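D-methionine-binding lipoprotein MetQ (Escherichia coli, PDB 4YAH) binds methionine as the solute-binding lipoprotein of an ATP-driven D-methionine permease, the MetNIQ ABC transporter. Local coordinates at residues A134-P139 with G143-L148; R189-A194 with A199-T204; P165-V170 with I179-A184. All blocks are in the same frame, centred on the assembly; numbering follows the deposited sequence.

Contact 1 of 3, residues A134-P139 with G143-L148; sequences AVPNDP and GRSLLL. With MET (methionine), chain B.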
loop_
_atom_site.group_PDB
_atom_site.type_symbol
_atom_site.label_atom_id
_atom_site.label_comp_id
_atom_site.label_asym_id
_atom_site.label_seq_id
_atom_site.Cartn_x
_atom_site.Cartn_y
_atom_site.Cartn_z
ATOM N N ALA A 134 8.897 -3.957 -13.699
ATOM C CA ALA A 134 7.480 -3.668 -13.496
ATOM C C ALA A 134 7.291 -2.801 -12.259
ATOM O O ALA A 134 7.939 -3.029 -11.226
ATOM C CB ALA A 134 6.679 -4.955 -13.382
ATOM N N VAL A 135 6.401 -1.819 -12.377
ATOM C CA VAL A 135 6.046 -0.946 -11.279
ATOM C C VAL A 135 4.542 -0.661 -11.304
ATOM O O VAL A 135 3.894 -0.776 -12.347
ATOM C CB VAL A 135 6.803 0.386 -11.343
ATOM C CG1 VAL A 135 8.314 0.157 -11.285
ATOM C CG2 VAL A 135 6.430 1.138 -12.616
ATOM N N PRO A 136 3.977 -0.267 -10.157
ATOM C CA PRO A 136 2.568 0.154 -10.153
ATOM C C PRO A 136 2.302 1.328 -11.084
ATOM O O PRO A 136 3.182 2.178 -11.237
ATOM C CB PRO A 136 2.316 0.569 -8.702
ATOM C CG PRO A 136 3.511 0.186 -7.915
ATOM C CD PRO A 136 4.630 -0.105 -8.851
ATOM N N ASN A 137 1.098 1.420 -11.651
ATOM C CA ASN A 137 0.823 2.468 -12.639
ATOM C C ASN A 137 -0.002 3.660 -12.142
ATOM O O ASN A 137 -0.291 4.565 -12.916
ATOM C CB ASN A 137 0.136 1.854 -13.854
ATOM C CG ASN A 137 -1.279 1.377 -13.566
ATOM O OD1 ASN A 137 -1.772 1.422 -12.436
ATOM N ND2 ASN A 137 -1.936 0.900 -14.609
ATOM N N ASP A 138 -0.355 3.677 -10.865
ATOM C CA ASP A 138 -1.074 4.825 -10.313
ATOM C C ASP A 138 -0.039 5.888 -9.934
ATOM O O ASP A 138 1.089 5.556 -9.564
ATOM C CB ASP A 138 -1.923 4.405 -9.112
ATOM C CG ASP A 138 -1.086 3.842 -7.993
ATOM O OD1 ASP A 138 -0.685 2.649 -8.100
ATOM O OD2 ASP A 138 -0.801 4.610 -7.036
ATOM N N PRO A 139 -0.396 7.177 -10.045
ATOM C CA PRO A 139 0.659 8.210 -9.981
ATOM C C PRO A 139 1.541 8.198 -8.744
ATOM O O PRO A 139 2.760 8.391 -8.895
ATOM C CB PRO A 139 -0.130 9.523 -10.035
ATOM C CG PRO A 139 -1.368 9.179 -10.759
ATOM C CD PRO A 139 -1.710 7.758 -10.352
ATOM N N GLY A 143 5.403 6.992 -8.722
ATOM C CA GLY A 143 6.422 7.958 -8.352
ATOM C C GLY A 143 7.305 7.369 -7.286
ATOM O O GLY A 143 8.525 7.433 -7.349
ATOM N N ARG A 144 6.660 6.753 -6.312
ATOM C CA ARG A 144 7.344 6.091 -5.221
ATOM C C ARG A 144 8.340 5.028 -5.696
ATOM O O ARG A 144 9.449 4.917 -5.168
ATOM C CB ARG A 144 6.291 5.465 -4.326
ATOM C CG ARG A 144 6.809 4.672 -3.173
ATOM C CD ARG A 144 5.658 4.013 -2.471
ATOM N NE ARG A 144 6.047 3.439 -1.194
ATOM C CZ ARG A 144 5.232 2.756 -0.404
ATOM N NH1 ARG A 144 3.972 2.516 -0.776
ATOM N NH2 ARG A 144 5.679 2.291 0.749
ATOM N N SER A 145 7.910 4.226 -6.666
ATOM C CA SER A 145 8.749 3.182 -7.247
ATOM C C SER A 145 9.927 3.758 -7.985
ATOM O O SER A 145 11.045 3.258 -7.863
ATOM C CB SER A 145 7.921 2.310 -8.179
ATOM O OG SER A 145 6.902 1.666 -7.424
ATOM N N LEU A 146 9.695 4.812 -8.750
ATOM C CA LEU A 146 10.801 5.446 -9.465
ATOM C C LEU A 146 11.804 6.060 -8.491
ATOM O O LEU A 146 13.018 5.989 -8.714
ATOM C CB LEU A 146 10.272 6.497 -10.432
ATOM C CG LEU A 146 9.445 5.953 -11.593
ATOM C CD1 LEU A 146 8.965 7.094 -12.415
ATOM C CD2 LEU A 146 10.249 5.000 -12.458
ATOM N N LEU A 147 11.320 6.647 -7.395
ATOM C CA LEU A 147 12.230 7.176 -6.386
ATOM C C LEU A 147 13.076 6.055 -5.777
ATOM O O LEU A 147 14.247 6.260 -5.482
ATOM C CB LEU A 147 11.448 7.921 -5.302
ATOM C CG LEU A 147 10.873 9.234 -5.817
ATOM C CD1 LEU A 147 9.845 9.752 -4.813
ATOM C CD2 LEU A 147 11.961 10.263 -6.076
ATOM N N LEU A 148 12.488 4.865 -5.625
ATOM C CA LEU A 148 13.225 3.733 -5.072
ATOM C C LEU A 148 14.299 3.259 -6.061
ATOM O O LEU A 148 15.436 2.967 -5.660
ATOM C CB LEU A 148 12.266 2.597 -4.694
ATOM C CG LEU A 148 12.908 1.341 -4.092
ATOM C CD1 LEU A 148 13.804 1.666 -2.913
ATOM C CD2 LEU A 148 11.842 0.357 -3.655
HETATM N N MET B . -0.575 -0.745 1.370
HETATM C CA MET B . -0.084 0.020 0.223
HETATM C C MET B . 1.318 0.501 0.507
HETATM O O MET B . 1.538 1.070 1.581
HETATM C CB MET B . -0.996 1.215 -0.067
HETATM C CG MET B . -0.672 1.958 -1.354
HETATM S SD MET B . -1.747 3.372 -1.678
HETATM C CE MET B . -3.249 2.530 -2.179
HETATM O OXT MET B . 2.220 0.344 -0.341
#
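V135 and P136, at the end of strand 132-136, meet the side chain of S145 on the first turns of helix 139-151. V135 points its CB at the helix, and its CG1 lies 3.8 Å from S145 CB. P136 follows with its ring: P136 CD comes to 3.2 Å of S145 OG, with P136 CG a little farther off. This is carbon against oxygen; the hydroxyl has its hydrogen bond with the backbone O of N141, one turn back. S145 OG stands anti to its carbonyl carbon (chi1 -63°), which sets it on the proline side while CB faces the valine. Past P136 the chain passes through N137 and D138 into the helix, where G143 N bonds to P139 O at 3.0 Å, an i to i+4 bond. D138, at the N-cap position, caps a backbone N of the first turn and also bonds through OD2 to N141 ND2. Strand, short loop and helix form a beta-alpha unit of a periplasmic binding protein lobe, with the helix start close to the bound methionine. R144 leaves the helix beside S145 and reaches the ligand fully extended, CG anti to the backbone N (chi1 177°). Its NH1 donates to MET OXT at 2.8 Å, bent to 136°, and the ligand's carboxylate carbon lies in the guanidinium plane at the edge. E221 pairs with NH2 and Y227 makes a cation-pi contact, two further holds on the guanidinium. A leucine here would remove this charge and would probably leave the methionine carboxylate without its cationic mate and E221 without its salt bridge.

Contact 2 of 3, residues R189-A194 with A199-T204; sequences RSLDDA and AVINTT. With MET (methionine), chain B.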
loop_
_atom_site.group_PDB
_atom_site.type_symbol
_atom_site.label_atom_id
_atom_site.label_comp_id
_atom_site.label_asym_id
_atom_site.label_seq_id
_atom_site.Cartn_x
_atom_site.Cartn_y
_atom_site.Cartn_z
ATOM N N ARG A 189 1.863 -11.486 -10.238
ATOM C CA ARG A 189 1.900 -12.431 -11.355
ATOM C C ARG A 189 2.904 -11.963 -12.427
ATOM O O ARG A 189 3.388 -12.775 -13.225
ATOM C CB ARG A 189 0.522 -12.629 -11.976
ATOM C CG ARG A 189 -0.015 -11.441 -12.732
ATOM C CD ARG A 189 -1.420 -11.719 -13.250
ATOM N NE ARG A 189 -2.419 -11.648 -12.193
ATOM C CZ ARG A 189 -3.713 -11.892 -12.379
ATOM N NH1 ARG A 189 -4.171 -12.233 -13.581
ATOM N NH2 ARG A 189 -4.547 -11.803 -11.359
ATOM N N SER A 190 3.230 -10.671 -12.437
ATOM C CA SER A 190 4.159 -10.129 -13.443
ATOM C C SER A 190 5.552 -10.762 -13.312
ATOM O O SER A 190 6.330 -10.827 -14.281
ATOM C CB SER A 190 4.259 -8.591 -13.336
ATOM O OG SER A 190 5.163 -8.180 -12.324
ATOM N N LEU A 191 5.864 -11.248 -12.117
ATOM C CA LEU A 191 7.174 -11.852 -11.852
ATOM C C LEU A 191 7.457 -13.065 -12.720
ATOM O O LEU A 191 8.618 -13.380 -12.981
ATOM C CB LEU A 191 7.284 -12.283 -10.397
ATOM C CG LEU A 191 7.341 -11.168 -9.357
ATOM C CD1 LEU A 191 7.196 -11.748 -7.981
ATOM C CD2 LEU A 191 8.659 -10.372 -9.483
ATOM N N ASP A 192 6.404 -13.769 -13.129
ATOM C CA ASP A 192 6.548 -14.965 -13.950
ATOM C C ASP A 192 6.602 -14.652 -15.444
ATOM O O ASP A 192 6.858 -15.544 -16.248
ATOM C CB ASP A 192 5.377 -15.935 -13.695
ATOM C CG ASP A 192 5.321 -16.452 -12.256
ATOM O OD1 ASP A 192 6.368 -16.917 -11.748
ATOM O OD2 ASP A 192 4.208 -16.425 -11.638
ATOM N N ASP A 193 6.322 -13.410 -15.830
ATOM C CA ASP A 193 6.372 -13.033 -17.240
ATOM C C ASP A 193 7.804 -13.210 -17.751
ATOM O O ASP A 193 8.766 -12.880 -17.046
ATOM C CB ASP A 193 5.906 -11.595 -17.448
ATOM C CG ASP A 193 5.874 -11.196 -18.920
ATOM O OD1 ASP A 193 4.796 -11.295 -19.544
ATOM O OD2 ASP A 193 6.925 -10.778 -19.455
ATOM N N ALA A 194 7.938 -13.703 -18.979
ATOM C CA ALA A 194 9.243 -14.104 -19.486
ATOM C C ALA A 194 10.225 -12.953 -19.558
ATOM O O ALA A 194 11.431 -13.175 -19.487
ATOM C CB ALA A 194 9.094 -14.754 -20.859
ATOM N N ALA A 199 10.427 -6.435 -10.241
ATOM C CA ALA A 199 9.148 -5.757 -9.988
ATOM C C ALA A 199 9.152 -5.064 -8.631
ATOM O O ALA A 199 9.540 -5.660 -7.627
ATOM C CB ALA A 199 7.991 -6.742 -10.053
ATOM N N VAL A 200 8.680 -3.823 -8.604
ATOM C CA VAL A 200 8.455 -3.117 -7.346
ATOM C C VAL A 200 6.988 -3.339 -6.990
ATOM O O VAL A 200 6.106 -2.944 -7.740
ATOM C CB VAL A 200 8.775 -1.622 -7.451
ATOM C CG1 VAL A 200 8.507 -0.930 -6.136
ATOM C CG2 VAL A 200 10.229 -1.431 -7.833
ATOM N N ILE A 201 6.756 -3.994 -5.859
ATOM C CA ILE A 201 5.435 -4.515 -5.521
ATOM C C ILE A 201 5.002 -4.064 -4.135
ATOM O O ILE A 201 5.720 -4.264 -3.160
ATOM C CB ILE A 201 5.399 -6.058 -5.545
ATOM C CG1 ILE A 201 6.063 -6.589 -6.817
ATOM C CG2 ILE A 201 3.975 -6.556 -5.434
ATOM C CD1 ILE A 201 6.045 -8.122 -6.973
ATOM N N ASN A 202 3.819 -3.462 -4.041
ATOM C CA ASN A 202 3.268 -3.152 -2.736
ATOM C C ASN A 202 3.194 -4.398 -1.877
ATOM O O ASN A 202 2.780 -5.451 -2.328
ATOM C CB ASN A 202 1.861 -2.555 -2.845
ATOM C CG ASN A 202 1.809 -1.330 -3.729
ATOM O OD1 ASN A 202 1.627 -1.435 -4.944
ATOM N ND2 ASN A 202 1.949 -0.153 -3.123
ATOM N N THR A 203 3.541 -4.259 -0.612
ATOM C CA THR A 203 3.512 -5.395 0.287
ATOM C C THR A 203 2.120 -6.009 0.396
ATOM O O THR A 203 2.017 -7.206 0.636
ATOM C CB THR A 203 4.044 -4.982 1.649
ATOM O OG1 THR A 203 5.344 -4.415 1.462
ATOM C CG2 THR A 203 4.153 -6.168 2.581
ATOM N N THR A 204 1.079 -5.194 0.172
ATOM C CA THR A 204 -0.317 -5.661 0.035
ATOM C C THR A 204 -0.415 -6.920 -0.826
ATOM O O THR A 204 -0.990 -7.932 -0.439
ATOM C CB THR A 204 -1.210 -4.605 -0.648
ATOM O OG1 THR A 204 -1.048 -3.326 -0.023
ATOM C CG2 THR A 204 -2.671 -5.017 -0.596
HETATM N N MET B . -0.575 -0.745 1.370
HETATM C CA MET B . -0.084 0.020 0.223
HETATM C C MET B . 1.318 0.501 0.507
HETATM O O MET B . 1.538 1.070 1.581
HETATM C CB MET B . -0.996 1.215 -0.067
HETATM C CG MET B . -0.672 1.958 -1.354
HETATM S SD MET B . -1.747 3.372 -1.678
HETATM C CE MET B . -3.249 2.530 -2.179
HETATM O OXT MET B . 2.220 0.344 -0.341
#
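L191 and I201 meet through their methyl ends, and with A199 they supply the apolar part of this contact. L191 CD1 lies 3.9 Å from I201 CD1, the two side chains running at a slant to each other, while the other branch, L191 CD2, rests 3.7 Å from A199 CB. The leucine thus straddles two residues that point the same way from the strand. Its CB does not aim at the strand; the fork at the end of the chain brings the methyls over. I201 also packs on L187 and P188 of helix 187-190.

The polar atom at its border is S190 OG, 3.9 Å from A199 CB, a van der Waals neighbour; the hydroxyl is hydrogen-bonded to L187 O. With OG between the backbone N and the carbonyl carbon (chi1 82°), it can turn back to that carbonyl. A type I turn from S190 to D193, with D193 N bonded to S190 O at 3.0 Å, then leads the chain away.

Ligand contacts come from the C-terminal end of 199-204. N202 ND2 donates to MET OXT at 2.8 Å and nearly straight, 167°. T204 OG1 sits 3.0 Å from MET N and is hydrogen-bonded to E42 and Y69, two further pocket residues, which help place it at the amino end of the ligand. Strand 196-201 is covered by the turn after the short, weakly bonded helix 187-190, and residues just past the strand reach the methionine, consistent with the interdomain cleft of periplasmic binding proteins, where strand ends supply ligand residues.

Contact 3 of 3, residues P165-V170 with I179-A184; sequences PTVLDV and IVELEA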
loop_
_atom_site.group_PDB
_atom_site.type_symbol
_atom_site.label_atom_id
_atom_site.label_comp_id
_atom_site.label_asym_id
_atom_site.label_seq_id
_atom_site.Cartn_x
_atom_site.Cartn_y
_atom_site.Cartn_z
ATOM N N PRO A 165 7.331 11.845 -9.620
ATOM C CA PRO A 165 8.006 11.642 -10.902
ATOM C C PRO A 165 7.245 10.663 -11.808
ATOM O O PRO A 165 6.535 9.780 -11.312
ATOM C CB PRO A 165 9.361 11.054 -10.494
ATOM C CG PRO A 165 9.086 10.331 -9.225
ATOM C CD PRO A 165 8.024 11.165 -8.513
ATOM N N THR A 166 7.400 10.831 -13.118
ATOM C CA THR A 166 6.920 9.861 -14.101
ATOM C C THR A 166 8.097 9.316 -14.885
ATOM O O THR A 166 9.230 9.746 -14.686
ATOM C CB THR A 166 5.925 10.472 -15.088
ATOM O OG1 THR A 166 6.620 11.351 -15.970
ATOM C CG2 THR A 166 4.827 11.234 -14.366
ATOM N N VAL A 167 7.838 8.380 -15.784
ATOM C CA VAL A 167 8.916 7.817 -16.586
ATOM C C VAL A 167 9.528 8.891 -17.482
ATOM O O VAL A 167 10.705 8.823 -17.823
ATOM C CB VAL A 167 8.413 6.625 -17.415
ATOM C CG1 VAL A 167 9.491 6.103 -18.350
ATOM C CG2 VAL A 167 7.979 5.518 -16.478
ATOM N N LEU A 168 8.748 9.899 -17.846
ATOM C CA LEU A 168 9.284 11.028 -18.617
ATOM C C LEU A 168 10.374 11.807 -17.880
ATOM O O LEU A 168 11.158 12.520 -18.505
ATOM C CB LEU A 168 8.166 11.998 -18.987
ATOM C CG LEU A 168 7.050 11.432 -19.856
ATOM C CD1 LEU A 168 6.043 12.538 -20.148
ATOM C CD2 LEU A 168 7.587 10.845 -21.136
ATOM N N ASP A 169 10.425 11.669 -16.561
ATOM C CA ASP A 169 11.416 12.357 -15.729
ATOM C C ASP A 169 12.744 11.596 -15.583
ATOM O O ASP A 169 13.640 12.045 -14.880
ATOM C CB ASP A 169 10.840 12.613 -14.343
ATOM C CG ASP A 169 9.689 13.608 -14.366
ATOM O OD1 ASP A 169 9.856 14.679 -14.991
ATOM O OD2 ASP A 169 8.624 13.323 -13.768
ATOM N N VAL A 170 12.859 10.443 -16.229
ATOM C CA VAL A 170 14.086 9.667 -16.160
ATOM C C VAL A 170 15.099 10.328 -17.067
ATOM O O VAL A 170 14.868 10.438 -18.273
ATOM C CB VAL A 170 13.874 8.215 -16.568
ATOM C CG1 VAL A 170 15.225 7.471 -16.675
ATOM C CG2 VAL A 170 12.981 7.536 -15.564
ATOM N N ILE A 179 10.688 0.471 -18.233
ATOM C CA ILE A 179 9.754 0.533 -17.126
ATOM C C ILE A 179 8.383 0.132 -17.644
ATOM O O ILE A 179 7.869 0.735 -18.582
ATOM C CB ILE A 179 9.703 1.942 -16.496
ATOM C CG1 ILE A 179 11.108 2.395 -16.100
ATOM C CG2 ILE A 179 8.774 1.949 -15.298
ATOM C CD1 ILE A 179 11.743 1.537 -15.059
ATOM N N VAL A 180 7.814 -0.909 -17.041
ATOM C CA VAL A 180 6.521 -1.449 -17.442
ATOM C C VAL A 180 5.508 -1.139 -16.350
ATOM O O VAL A 180 5.603 -1.673 -15.261
ATOM C CB VAL A 180 6.606 -2.956 -17.678
ATOM C CG1 VAL A 180 5.236 -3.535 -17.950
ATOM C CG2 VAL A 180 7.524 -3.228 -18.849
ATOM N N GLU A 181 4.548 -0.268 -16.655
ATOM C CA GLU A 181 3.569 0.166 -15.665
ATOM C C GLU A 181 2.365 -0.754 -15.678
ATOM O O GLU A 181 1.740 -0.933 -16.715
ATOM C CB GLU A 181 3.135 1.605 -15.939
ATOM C CG GLU A 181 4.291 2.570 -15.982
ATOM C CD GLU A 181 3.876 3.997 -16.294
ATOM O OE1 GLU A 181 2.717 4.363 -16.002
ATOM O OE2 GLU A 181 4.715 4.749 -16.834
ATOM N N LEU A 182 2.049 -1.337 -14.521
ATOM C CA LEU A 182 0.940 -2.291 -14.400
ATOM C C LEU A 182 0.025 -1.893 -13.265
ATOM O O LEU A 182 0.432 -1.214 -12.327
ATOM C CB LEU A 182 1.455 -3.714 -14.143
ATOM C CG LEU A 182 2.439 -4.252 -15.181
ATOM C CD1 LEU A 182 3.043 -5.573 -14.711
ATOM C CD2 LEU A 182 1.744 -4.394 -16.527
ATOM N N GLU A 183 -1.220 -2.338 -13.336
ATOM C CA GLU A 183 -2.124 -2.191 -12.201
ATOM C C GLU A 183 -1.533 -2.905 -10.980
ATOM O O GLU A 183 -1.087 -4.048 -11.091
ATOM C CB GLU A 183 -3.499 -2.768 -12.546
ATOM C CG GLU A 183 -4.186 -2.081 -13.731
ATOM C CD GLU A 183 -4.848 -0.766 -13.358
ATOM O OE1 GLU A 183 -5.353 -0.657 -12.219
ATOM O OE2 GLU A 183 -4.866 0.161 -14.204
ATOM N N ALA A 184 -1.547 -2.244 -9.823
ATOM C CA ALA A 184 -0.874 -2.760 -8.635
ATOM C C ALA A 184 -1.167 -4.247 -8.351
ATOM O O ALA A 184 -0.253 -4.992 -8.010
ATOM C CB ALA A 184 -1.224 -1.913 -7.417
HETATM O O HOH W 1 5.071 7.331 -16.283
#
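V167 puts one methyl, CG2, against two residues of strand 178-182: I179 CG2 at 3.8 Å and E181 OE2 at 3.4 Å. I179 and E181 both point toward V167. In both pairs the side chains run past one another in opposite directions. The valine meets the aliphatic branch of one and the carboxylate end of the other. E181 reaches this far because its chain is extended beyond CG (chi2 178°).

A water also bridges the V167 backbone to the E181 side chain: it accepts from V167 N at 3.0 Å and donates to E181 OE2 at 2.7 Å, tying that carboxylate oxygen to the loop.

Behind V167 the loop is braced from within. T166 N donates to D169 OD2 at 2.9 Å, almost straight at 170°, on the anti side and somewhat out of the carboxylate plane, while D169 N bonds to T166 O, folding residues 167-169 into a 3-10 turn. Strand 178-182, for its part, is held by backbone bonds from V180 and L182 to strand 132-136, and I179 also packs on V135 and L149. The contact lays a surface loop beside the edge strand of the five-stranded mixed sheet in this alpha/beta lobe.

In the fold
Contacts 1 and 2 are buried, and contact 3 lies at the surface; all three draw on the same mixed sheet, where strand 132-136 runs between 178-182 and 196-201. Contact 1 therefore touches both neighbours: A134 O lies 2.8 Å from V200 N, and V135 O 2.9 Å from L182 N, each a probable backbone hydrogen bond. Contacts 1 and 2 both end at the methionine, one bringing a charged arginine and the other the neutral N202 and T204; contact 1 packs aliphatic carbon on a serine, contact 2 mainly methyl on methyl. Contact 3, its centre about 6 Å from that of contact 1, has no ligand and relies on one valine methyl and a water bridge.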